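Local atomic coordinates of xenavidin (Xenopus tropicalis, PDB entry 2UYW), a protein that binds biotin in a pocket at one end of an eight-stranded beta barrel, as a tetrameric member of the avidin family. Residues E90-M95 and N117-L122; C6-Q11 and L20-V25; T34-V39 and I46-L51. All coordinates share one frame; numbering follows the deposited sequence.

Interaction 1 of 3, residues E90-M95 and N117-L122; sequences EILHTM and NTFTRL. With BTN (biotin), chain C; FMT (formic acid), chain D.
Arg121 presents the edge of its guanidinium to the Glu90 carboxylate across two antiparallel strands of the avidin beta barrel, strand 90-99 and strand 112-121. NE reaches OE1 of Glu90 at 2.8 Å in a nearly straight salt bridge that keeps to the guanidinium plane, while the carboxylate is turned 39° from that plane and is met on its syn side but from well out of its own plane. Thr94 OG1 lies at the edge of the Phe119 ring, 3.7 Å from CE2, and the His93 imidazole has Ile91 CG1, two residues back on the same strand, over one face toward the rim. A water at the imidazole edge links ND1 to Thr118 OG1, and NE2 bonds Glu105 of a second subunit. Replacing Arg121 with a leucine would probably leave the buried Glu90 carboxylate without its countercharge and the carbonyl of Gln9, which NH1 also holds, without this donor. Leu92 and Phe119 form a hydrogen-bonded pair whose side chains share one face of the sheet, their CB atoms 3.8 Å apart; on the other face Ile91 CD1 presses tightly on Thr118 CG2. The carbonyl O of Asn117 takes two bonds from Thr94, one from the backbone N nearly along the C=O axis and one from OG1, which sits above the carbonyl plane; OG1 gets there by standing between the backbone N and carbonyl carbon (chi1 77°). The Asn117 side chain reaches into the binding pocket, where OD1 accepts from Trp78 NE1 and from biotin N1, the latter at 3.0 Å in a 171° bond.

Interaction 2 of 3, residues C6-Q11 and L20-V25; sequences CNLQGQ and LIIESV
Leu8 and Ile22 meet with the isoleucine laid along the turn of backbone that precedes strand 10-14: Ile22 CB lies 3.4 Å from Leu8 O, and its CD1 reaches the Leu8 CB at 4.0 Å. With CG1 anti to its own carbonyl carbon (chi1 -67°) and CG2 on the other branch, Ile22 spreads both arms over the Leu8 carbonyl, whose oxygen is bonded to Trp12 NE1; Phe31 touches both side chains. Farther from the core, Asn7 and Val25 pass with their side chains running in opposing senses, the amide oxygen OD1 lying 3.6 Å from Val25 CG2. Gln11 and Ile21 instead run abreast in a common direction, touching at Gln11 CG and Ile21 CG1. Between these pairs Gly10 and Ile22 exchange two almost linear backbone bonds, Gly10 N to Ile22 O at 2.8 Å and Ile22 N to Gly10 O at 2.9 Å. Gly10 has a positive phi of 128°, at which a CB would press on the carbonyl oxygen of Gln9. The two strands form the first beta hairpin of the barrel, and beyond the paired part a water takes over: it donates to Asn7 OD1 and Gln9 OE1 and accepts from Val25 N. The chemistry is graded, apolar where Leu8 and Ile22 face the barrel interior and water-mediated where the chains separate, so the backbone pairing of Gly10 and Ile22 supplies the direct polar link.

Interaction 3 of 3, residues T34-V39 and I46-L51; sequences TYFTSV and IRISPL. With BTN (biotin), chain C.
Ile46 and Ile48 are the bumps of segment 46-51, and both settle against Phe36, Ile46 also against Thr37 and Ile48 also against Thr34. Ile46 pushes CG2 against the Thr37 methyl CG2 and to 3.4 Å from Thr37 O, while its CD1 extends toward the carbonyl of Val39. Ile48 puts CD1 into the hollow bounded by Thr34 CB, Tyr35 O and Phe36 CB, 3.5 Å from Thr34 CB. Phe36 has CG anti to the backbone N (chi1 -166°), which swings its ring across, CE1 to 3.8 Å from Ile46 CG2 and its edge to the Ile48 backbone N. Leu51 fits CD2 against the Thr34 carbonyl, near the edge of the Tyr35 ring. Tyr35 and Ser49 are tied by reciprocal backbone bonds; where the chains diverge, a water donates to Tyr35 O and Arg47 O and accepts from Thr37 N. Two side chains turn from this packing to the ligand. Tyr35 OH gives a 2.6 Å bond to biotin O3, which lies in the plane of the ring, and Thr37 OG1 accepts from biotin N2 at 3.0 Å while donating to Val39 O, a bond that commits its proton and leaves a lone pair for the ureido N-H. A tyrosine gripping the ureido oxygen beside a threonine that receives a ureido N-H, deep in the barrel at the inner end of the pocket, is the hallmark of the avidin-type biotin site.

All three contacts belong to one closed antiparallel barrel, and along the chain they come in series: interaction 2, then interaction 3, then interaction 1. Interaction 2 joins the first two strands, interaction 3 the third and fourth, and interaction 1 the last two. Strand 112-121 lies next to strand 10-14, so interactions 1 and 2, with centres 12 Å apart, meet across the closure of the barrel. Strand 19-22 similarly neighbours strand 30-36, joining interactions 2 and 3, 15 Å apart between centres. Interactions 1 and 3 are 16 Å apart between centres, yet both reach the same biotin, so distant strand pairs contribute to one pocket.

Interaction 1 of 3, residues E90-M95 and N117-L122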
loop_
_atom_site.group_PDB
_atom_site.type_symbol
_atom_site.label_atom_id
_atom_site.label_comp_id
_atom_site.label_asym_id
_atom_site.label_seq_id
_atom_site.Cartn_x
_atom_site.Cartn_y
_atom_site.Cartn_z
ATOM N N GLU A 90 6.902 -24.860 -3.786
ATOM C CA GLU A 90 7.295 -23.440 -3.670
ATOM C C GLU A 90 6.154 -22.477 -3.959
ATOM O O GLU A 90 5.388 -22.634 -4.870
ATOM C CB GLU A 90 8.412 -23.091 -4.671
ATOM C CG GLU A 90 9.764 -23.738 -4.431
ATOM C CD GLU A 90 10.625 -23.733 -5.712
ATOM O OE1 GLU A 90 10.094 -24.064 -6.842
ATOM O OE2 GLU A 90 11.815 -23.393 -5.606
ATOM N N ILE A 91 6.120 -21.338 -3.202
ATOM C CA ILE A 91 5.089 -20.306 -3.378
ATOM C C ILE A 91 5.702 -18.919 -3.201
ATOM O O ILE A 91 6.446 -18.696 -2.238
ATOM C CB ILE A 91 3.913 -20.484 -2.360
ATOM C CG1 ILE A 91 2.806 -19.440 -2.559
ATOM C CG2 ILE A 91 4.419 -20.424 -0.912
ATOM C CD1 ILE A 91 1.476 -19.873 -1.865
ATOM N N LEU A 92 5.377 -17.987 -4.111
ATOM C CA LEU A 92 5.837 -16.598 -3.994
ATOM C C LEU A 92 4.717 -15.718 -3.431
ATOM O O LEU A 92 3.679 -15.579 -4.071
ATOM C CB LEU A 92 6.256 -16.013 -5.354
ATOM C CG LEU A 92 7.233 -16.806 -6.231
ATOM C CD1 LEU A 92 7.651 -15.968 -7.430
ATOM C CD2 LEU A 92 8.430 -17.160 -5.390
ATOM N N HIS A 93 4.913 -15.156 -2.236
ATOM C CA HIS A 93 3.921 -14.241 -1.644
ATOM C C HIS A 93 4.355 -12.819 -1.962
ATOM O O HIS A 93 5.428 -12.415 -1.519
ATOM C CB HIS A 93 3.864 -14.432 -0.126
ATOM C CG HIS A 93 3.336 -15.769 0.306
ATOM N ND1 HIS A 93 1.992 -16.075 0.313
ATOM C CD2 HIS A 93 3.972 -16.873 0.762
ATOM C CE1 HIS A 93 1.822 -17.308 0.747
ATOM N NE2 HIS A 93 3.005 -17.817 1.031
ATOM N N THR A 94 3.552 -12.058 -2.726
ATOM C CA THR A 94 3.945 -10.714 -3.185
ATOM C C THR A 94 2.890 -9.615 -2.909
ATOM O O THR A 94 1.682 -9.907 -2.748
ATOM C CB THR A 94 4.279 -10.687 -4.701
ATOM O OG1 THR A 94 3.075 -10.693 -5.471
ATOM C CG2 THR A 94 5.114 -11.951 -5.091
ATOM N N MET A 95 3.387 -8.377 -2.852
ATOM C CA MET A 95 2.564 -7.181 -2.912
ATOM C C MET A 95 3.090 -6.374 -4.094
ATOM O O MET A 95 4.297 -6.436 -4.403
ATOM C CB MET A 95 2.681 -6.360 -1.628
ATOM C CG MET A 95 2.191 -7.076 -0.383
ATOM S SD MET A 95 0.392 -7.221 -0.379
ATOM C CE MET A 95 -0.188 -5.552 -0.306
ATOM N N ASN A 117 -0.340 -10.484 -4.973
ATOM C CA ASN A 117 -0.380 -11.581 -5.935
ATOM C C ASN A 117 0.301 -12.773 -5.286
ATOM O O ASN A 117 1.254 -12.606 -4.525
ATOM C CB ASN A 117 0.408 -11.258 -7.219
ATOM C CG ASN A 117 -0.381 -10.432 -8.248
ATOM O OD1 ASN A 117 0.218 -9.966 -9.217
ATOM N ND2 ASN A 117 -1.711 -10.279 -8.065
ATOM N N THR A 118 -0.182 -13.966 -5.605
ATOM C CA THR A 118 0.423 -15.207 -5.137
ATOM C C THR A 118 0.798 -16.038 -6.370
ATOM O O THR A 118 -0.076 -16.363 -7.172
ATOM C CB THR A 118 -0.559 -15.963 -4.199
ATOM O OG1 THR A 118 -0.970 -15.093 -3.130
ATOM C CG2 THR A 118 0.086 -17.198 -3.615
ATOM N N PHE A 119 2.090 -16.350 -6.514
ATOM C CA PHE A 119 2.622 -17.122 -7.652
ATOM C C PHE A 119 3.007 -18.526 -7.231
ATOM O O PHE A 119 3.598 -18.734 -6.175
ATOM C CB PHE A 119 3.883 -16.463 -8.242
ATOM C CG PHE A 119 3.641 -15.110 -8.849
ATOM C CD1 PHE A 119 3.319 -14.985 -10.200
ATOM C CD2 PHE A 119 3.743 -13.952 -8.060
ATOM C CE1 PHE A 119 3.101 -13.736 -10.777
ATOM C CE2 PHE A 119 3.499 -12.681 -8.610
ATOM C CZ PHE A 119 3.186 -12.560 -9.969
ATOM N N THR A 120 2.696 -19.481 -8.097
ATOM C CA THR A 120 3.137 -20.857 -7.911
ATOM C C THR A 120 3.679 -21.348 -9.247
ATOM O O THR A 120 3.395 -20.745 -10.282
ATOM C CB THR A 120 1.982 -21.793 -7.479
ATOM O OG1 THR A 120 0.874 -21.643 -8.382
ATOM C CG2 THR A 120 1.523 -21.521 -6.024
ATOM N N ARG A 121 4.437 -22.450 -9.217
ATOM C CA ARG A 121 4.900 -23.129 -10.433
ATOM C C ARG A 121 3.696 -23.721 -11.172
ATOM O O ARG A 121 2.745 -24.171 -10.533
ATOM C CB ARG A 121 5.880 -24.252 -10.073
ATOM C CG ARG A 121 7.085 -23.867 -9.214
ATOM C CD ARG A 121 8.103 -23.041 -9.964
ATOM N NE ARG A 121 9.429 -23.075 -9.342
ATOM C CZ ARG A 121 10.506 -22.486 -9.864
ATOM N NH1 ARG A 121 10.413 -21.831 -11.011
ATOM N NH2 ARG A 121 11.676 -22.545 -9.246
ATOM N N LEU A 122 3.748 -23.738 -12.507
ATOM C CA LEU A 122 2.622 -24.209 -13.345
ATOM C C LEU A 122 2.097 -25.613 -13.009
ATOM O O LEU A 122 2.737 -26.632 -13.331
ATOM C CB LEU A 122 2.972 -24.118 -14.840
ATOM C CG LEU A 122 3.330 -22.744 -15.432
ATOM C CD1 LEU A 122 3.990 -22.945 -16.783
ATOM C CD2 LEU A 122 2.125 -21.830 -15.577
HETATM C C11 BTN C . -1.676 -1.623 -17.661
HETATM O O11 BTN C . -1.446 -0.419 -17.946
HETATM O O12 BTN C . -2.868 -2.033 -17.685
HETATM C C10 BTN C . -0.533 -2.566 -17.346
HETATM C C9 BTN C . -0.919 -3.967 -16.882
HETATM C C8 BTN C . -1.089 -4.035 -15.350
HETATM C C7 BTN C . -1.483 -5.420 -14.869
HETATM C C2 BTN C . -1.510 -5.589 -13.346
HETATM S S1 BTN C . 0.020 -5.544 -12.607
HETATM C C6 BTN C . -0.713 -6.110 -11.051
HETATM C C5 BTN C . -1.759 -7.147 -11.451
HETATM N N1 BTN C . -1.147 -8.446 -11.465
HETATM C C3 BTN C . -1.155 -8.959 -12.703
HETATM O O3 BTN C . -0.600 -10.209 -12.980
HETATM N N2 BTN C . -1.697 -8.129 -13.575
HETATM C C4 BTN C . -2.163 -6.910 -12.897
HETATM C C FMT D . -3.083 -13.233 -7.790
HETATM O O1 FMT D . -3.655 -12.578 -6.913
HETATM O O2 FMT D . -2.250 -14.052 -7.450
HETATM O O HOH W 1 4.824 -24.245 -6.699
HETATM O O HOH W 2 0.374 -13.730 -1.185
#

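Interaction 2 of 3, residues C6-Q11 and L20-V25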
loop_
_atom_site.group_PDB
_atom_site.type_symbol
_atom_site.label_atom_id
_atom_site.label_comp_id
_atom_site.label_asym_id
_atom_site.label_seq_id
_atom_site.Cartn_x
_atom_site.Cartn_y
_atom_site.Cartn_z
ATOM N N CYS A 6 13.926 -22.304 -3.505
ATOM C CA CYS A 6 13.526 -20.952 -3.882
ATOM C C CYS A 6 14.487 -20.181 -4.785
ATOM O O CYS A 6 14.601 -18.953 -4.694
ATOM C CB CYS A 6 13.188 -20.159 -2.632
ATOM S SG CYS A 6 11.595 -20.636 -1.933
ATOM N N ASN A 7 15.172 -20.899 -5.669
ATOM C CA ASN A 7 15.876 -20.245 -6.770
ATOM C C ASN A 7 14.809 -19.837 -7.792
ATOM O O ASN A 7 14.080 -20.696 -8.296
ATOM C CB ASN A 7 16.916 -21.186 -7.374
ATOM C CG ASN A 7 18.020 -20.439 -8.110
ATOM O OD1 ASN A 7 17.759 -19.700 -9.063
ATOM N ND2 ASN A 7 19.271 -20.647 -7.679
ATOM N N LEU A 8 14.687 -18.537 -8.074
ATOM C CA LEU A 8 13.496 -18.037 -8.783
ATOM C C LEU A 8 13.418 -18.355 -10.287
ATOM O O LEU A 8 12.379 -18.103 -10.910
ATOM C CB LEU A 8 13.284 -16.536 -8.543
ATOM C CG LEU A 8 12.901 -15.951 -7.170
ATOM C CD1 LEU A 8 12.709 -14.466 -7.317
ATOM C CD2 LEU A 8 11.676 -16.576 -6.525
ATOM N N GLN A 9 14.500 -18.909 -10.852
ATOM C CA GLN A 9 14.545 -19.289 -12.274
ATOM C C GLN A 9 13.331 -20.158 -12.655
ATOM O O GLN A 9 12.961 -21.071 -11.911
ATOM C CB GLN A 9 15.890 -19.968 -12.646
ATOM C CG GLN A 9 16.252 -21.305 -11.923
ATOM C CD GLN A 9 17.527 -22.004 -12.498
ATOM O OE1 GLN A 9 18.604 -21.416 -12.546
ATOM N NE2 GLN A 9 17.389 -23.267 -12.907
ATOM N N GLY A 10 12.679 -19.835 -13.772
ATOM C CA GLY A 10 11.577 -20.654 -14.273
ATOM C C GLY A 10 10.264 -19.965 -14.587
ATOM O O GLY A 10 10.185 -18.737 -14.638
ATOM N N GLN A 11 9.227 -20.777 -14.790
ATOM C CA GLN A 11 7.885 -20.291 -15.108
ATOM C C GLN A 11 7.002 -20.312 -13.871
ATOM O O GLN A 11 6.997 -21.283 -13.108
ATOM C CB GLN A 11 7.232 -21.145 -16.200
ATOM C CG GLN A 11 7.987 -21.188 -17.517
ATOM C CD GLN A 11 7.484 -22.299 -18.422
ATOM O OE1 GLN A 11 6.297 -22.358 -18.752
ATOM N NE2 GLN A 11 8.383 -23.189 -18.826
ATOM N N LEU A 20 4.623 -15.347 -15.367
ATOM C CA LEU A 20 5.886 -14.762 -14.962
ATOM C C LEU A 20 7.017 -15.731 -15.328
ATOM O O LEU A 20 7.006 -16.897 -14.919
ATOM C CB LEU A 20 5.847 -14.440 -13.452
ATOM C CG LEU A 20 7.163 -14.217 -12.704
ATOM C CD1 LEU A 20 7.850 -12.881 -13.095
ATOM C CD2 LEU A 20 6.923 -14.254 -11.217
ATOM N N ILE A 21 7.976 -15.257 -16.124
ATOM C CA ILE A 21 9.121 -16.084 -16.496
ATOM C C ILE A 21 10.419 -15.403 -16.080
ATOM O O ILE A 21 10.679 -14.255 -16.447
ATOM C CB ILE A 21 9.148 -16.388 -18.002
ATOM C CG1 ILE A 21 7.868 -17.129 -18.400
ATOM C CG2 ILE A 21 10.395 -17.233 -18.366
ATOM C CD1 ILE A 21 7.681 -17.237 -19.888
ATOM N N ILE A 22 11.220 -16.121 -15.301
ATOM C CA ILE A 22 12.469 -15.600 -14.761
ATOM C C ILE A 22 13.662 -16.393 -15.291
ATOM O O ILE A 22 13.659 -17.634 -15.263
ATOM C CB ILE A 22 12.419 -15.560 -13.201
ATOM C CG1 ILE A 22 11.380 -14.530 -12.756
ATOM C CG2 ILE A 22 13.810 -15.223 -12.614
ATOM C CD1 ILE A 22 11.084 -14.488 -11.251
ATOM N N GLU A 23 14.667 -15.686 -15.808
ATOM C CA GLU A 23 15.872 -16.345 -16.362
ATOM C C GLU A 23 16.891 -16.706 -15.259
ATOM O O GLU A 23 16.664 -16.418 -14.072
ATOM C CB GLU A 23 16.520 -15.457 -17.429
ATOM C CG GLU A 23 15.593 -15.045 -18.590
ATOM C CD GLU A 23 16.263 -14.071 -19.573
ATOM O OE1 GLU A 23 17.233 -14.478 -20.241
ATOM O OE2 GLU A 23 15.824 -12.901 -19.681
ATOM N N SER A 24 18.004 -17.336 -15.642
ATOM C CA SER A 24 19.079 -17.620 -14.694
ATOM C C SER A 24 19.383 -16.407 -13.811
ATOM O O SER A 24 19.588 -15.288 -14.304
ATOM C CB SER A 24 20.355 -18.078 -15.415
ATOM O OG SER A 24 20.282 -19.446 -15.788
ATOM N N VAL A 25 19.396 -16.642 -12.505
ATOM C CA VAL A 25 19.789 -15.636 -11.528
ATOM C C VAL A 25 21.317 -15.528 -11.509
ATOM O O VAL A 25 22.034 -16.542 -11.404
ATOM C CB VAL A 25 19.245 -15.984 -10.115
ATOM C CG1 VAL A 25 19.546 -14.859 -9.127
ATOM C CG2 VAL A 25 17.727 -16.240 -10.173
HETATM O O HOH W 3 19.384 -19.495 -11.188
#

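Interaction 3 of 3, residues T34-V39 and I46-L51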
loop_
_atom_site.group_PDB
_atom_site.type_symbol
_atom_site.label_atom_id
_atom_site.label_comp_id
_atom_site.label_asym_id
_atom_site.label_seq_id
_atom_site.Cartn_x
_atom_site.Cartn_y
_atom_site.Cartn_z
ATOM N N THR A 34 10.345 -12.063 -18.372
ATOM C CA THR A 34 9.201 -11.557 -19.131
ATOM C C THR A 34 7.907 -11.761 -18.348
ATOM O O THR A 34 7.765 -12.707 -17.556
ATOM C CB THR A 34 9.048 -12.194 -20.572
ATOM O OG1 THR A 34 8.828 -13.607 -20.485
ATOM C CG2 THR A 34 10.265 -11.913 -21.442
ATOM N N TYR A 35 6.957 -10.877 -18.591
ATOM C CA TYR A 35 5.683 -10.958 -17.900
ATOM C C TYR A 35 4.560 -10.880 -18.919
ATOM O O TYR A 35 4.582 -10.017 -19.796
ATOM C CB TYR A 35 5.571 -9.795 -16.899
ATOM C CG TYR A 35 4.590 -10.071 -15.791
ATOM C CD1 TYR A 35 5.034 -10.536 -14.556
ATOM C CD2 TYR A 35 3.218 -9.862 -15.966
ATOM C CE1 TYR A 35 4.135 -10.776 -13.514
ATOM C CE2 TYR A 35 2.321 -10.115 -14.949
ATOM C CZ TYR A 35 2.787 -10.580 -13.729
ATOM O OH TYR A 35 1.923 -10.812 -12.689
ATOM N N PHE A 36 3.594 -11.792 -18.829
ATOM C CA PHE A 36 2.445 -11.745 -19.717
ATOM C C PHE A 36 1.196 -11.685 -18.855
ATOM O O PHE A 36 0.738 -12.698 -18.347
ATOM C CB PHE A 36 2.404 -12.954 -20.658
ATOM C CG PHE A 36 1.433 -12.796 -21.814
ATOM C CD1 PHE A 36 1.562 -11.731 -22.718
ATOM C CD2 PHE A 36 0.410 -13.710 -22.014
ATOM C CE1 PHE A 36 0.667 -11.578 -23.799
ATOM C CE2 PHE A 36 -0.475 -13.582 -23.111
ATOM C CZ PHE A 36 -0.341 -12.505 -23.995
ATOM N N THR A 37 0.669 -10.483 -18.674
ATOM C CA THR A 37 -0.486 -10.292 -17.811
ATOM C C THR A 37 -1.768 -10.793 -18.500
ATOM O O THR A 37 -1.944 -10.636 -19.709
ATOM C CB THR A 37 -0.640 -8.832 -17.378
ATOM O OG1 THR A 37 -1.750 -8.739 -16.480
ATOM C CG2 THR A 37 -0.852 -7.882 -18.585
ATOM N N SER A 38 -2.672 -11.391 -17.722
ATOM C CA SER A 38 -3.958 -11.847 -18.263
ATOM C C SER A 38 -5.008 -10.728 -18.232
ATOM O O SER A 38 -6.078 -10.840 -18.845
ATOM C CB SER A 38 -4.463 -13.045 -17.463
ATOM O OG SER A 38 -4.699 -12.654 -16.118
ATOM N N VAL A 39 -4.677 -9.656 -17.514
ATOM C CA VAL A 39 -5.585 -8.544 -17.259
ATOM C C VAL A 39 -4.867 -7.196 -17.436
ATOM O O VAL A 39 -3.643 -7.102 -17.257
ATOM C CB VAL A 39 -6.162 -8.621 -15.815
ATOM C CG1 VAL A 39 -7.033 -9.889 -15.664
ATOM C CG2 VAL A 39 -5.044 -8.602 -14.765
ATOM N N ILE A 46 -2.823 -6.536 -24.936
ATOM C CA ILE A 46 -1.711 -6.940 -24.081
ATOM C C ILE A 46 -0.558 -7.540 -24.903
ATOM O O ILE A 46 -0.784 -8.389 -25.767
ATOM C CB ILE A 46 -2.211 -7.922 -23.006
ATOM C CG1 ILE A 46 -3.134 -7.154 -22.029
ATOM C CG2 ILE A 46 -1.035 -8.559 -22.265
ATOM C CD1 ILE A 46 -4.138 -8.016 -21.252
ATOM N N ARG A 47 0.650 -7.053 -24.626
ATOM C CA ARG A 47 1.874 -7.580 -25.214
ATOM C C ARG A 47 2.827 -8.047 -24.116
ATOM O O ARG A 47 2.832 -7.508 -22.995
ATOM C CB ARG A 47 2.559 -6.520 -26.097
ATOM C CG ARG A 47 1.690 -5.922 -27.207
ATOM C CD ARG A 47 1.446 -6.896 -28.365
ATOM N NE ARG A 47 0.478 -6.377 -29.340
ATOM C CZ ARG A 47 -0.195 -7.135 -30.206
ATOM N NH1 ARG A 47 -0.010 -8.457 -30.236
ATOM N NH2 ARG A 47 -1.058 -6.575 -31.059
ATOM N N ILE A 48 3.636 -9.054 -24.449
ATOM C CA ILE A 48 4.693 -9.530 -23.550
ATOM C C ILE A 48 5.602 -8.353 -23.172
ATOM O O ILE A 48 5.919 -7.509 -24.021
ATOM C CB ILE A 48 5.508 -10.703 -24.195
ATOM C CG1 ILE A 48 6.509 -11.286 -23.188
ATOM C CG2 ILE A 48 6.258 -10.208 -25.387
ATOM C CD1 ILE A 48 5.889 -12.256 -22.168
ATOM N N SER A 49 5.979 -8.295 -21.892
ATOM C CA SER A 49 6.726 -7.151 -21.361
ATOM C C SER A 49 7.951 -7.602 -20.570
ATOM O O SER A 49 7.895 -8.607 -19.851
ATOM C CB SER A 49 5.797 -6.292 -20.475
ATOM O OG SER A 49 4.714 -5.788 -21.243
ATOM N N PRO A 50 9.056 -6.831 -20.650
ATOM C CA PRO A 50 10.296 -7.210 -19.962
ATOM C C PRO A 50 10.287 -6.904 -18.468
ATOM O O PRO A 50 9.591 -5.989 -18.035
ATOM C CB PRO A 50 11.346 -6.345 -20.658
ATOM C CG PRO A 50 10.583 -5.075 -20.979
ATOM C CD PRO A 50 9.212 -5.567 -21.408
ATOM N N LEU A 51 11.068 -7.660 -17.695
ATOM C CA LEU A 51 11.230 -7.321 -16.264
ATOM C C LEU A 51 12.688 -7.441 -15.845
ATOM O O LEU A 51 13.500 -8.098 -16.519
ATOM C CB LEU A 51 10.340 -8.191 -15.361
ATOM C CG LEU A 51 10.677 -9.696 -15.306
ATOM C CD1 LEU A 51 11.671 -10.015 -14.168
ATOM C CD2 LEU A 51 9.406 -10.547 -15.137
HETATM C C11 BTN C . -1.676 -1.623 -17.661
HETATM O O11 BTN C . -1.446 -0.419 -17.946
HETATM O O12 BTN C . -2.868 -2.033 -17.685
HETATM C C10 BTN C . -0.533 -2.566 -17.346
HETATM C C9 BTN C . -0.919 -3.967 -16.882
HETATM C C8 BTN C . -1.089 -4.035 -15.350
HETATM C C7 BTN C . -1.483 -5.420 -14.869
HETATM C C2 BTN C . -1.510 -5.589 -13.346
HETATM S S1 BTN C . 0.020 -5.544 -12.607
HETATM C C6 BTN C . -0.713 -6.110 -11.051
HETATM C C5 BTN C . -1.759 -7.147 -11.451
HETATM N N1 BTN C . -1.147 -8.446 -11.465
HETATM C C3 BTN C . -1.155 -8.959 -12.703
HETATM O O3 BTN C . -0.600 -10.209 -12.980
HETATM N N2 BTN C . -1.697 -8.129 -13.575
HETATM C C4 BTN C . -2.163 -6.910 -12.897
HETATM O O HOH W 4 2.295 -8.454 -20.426
#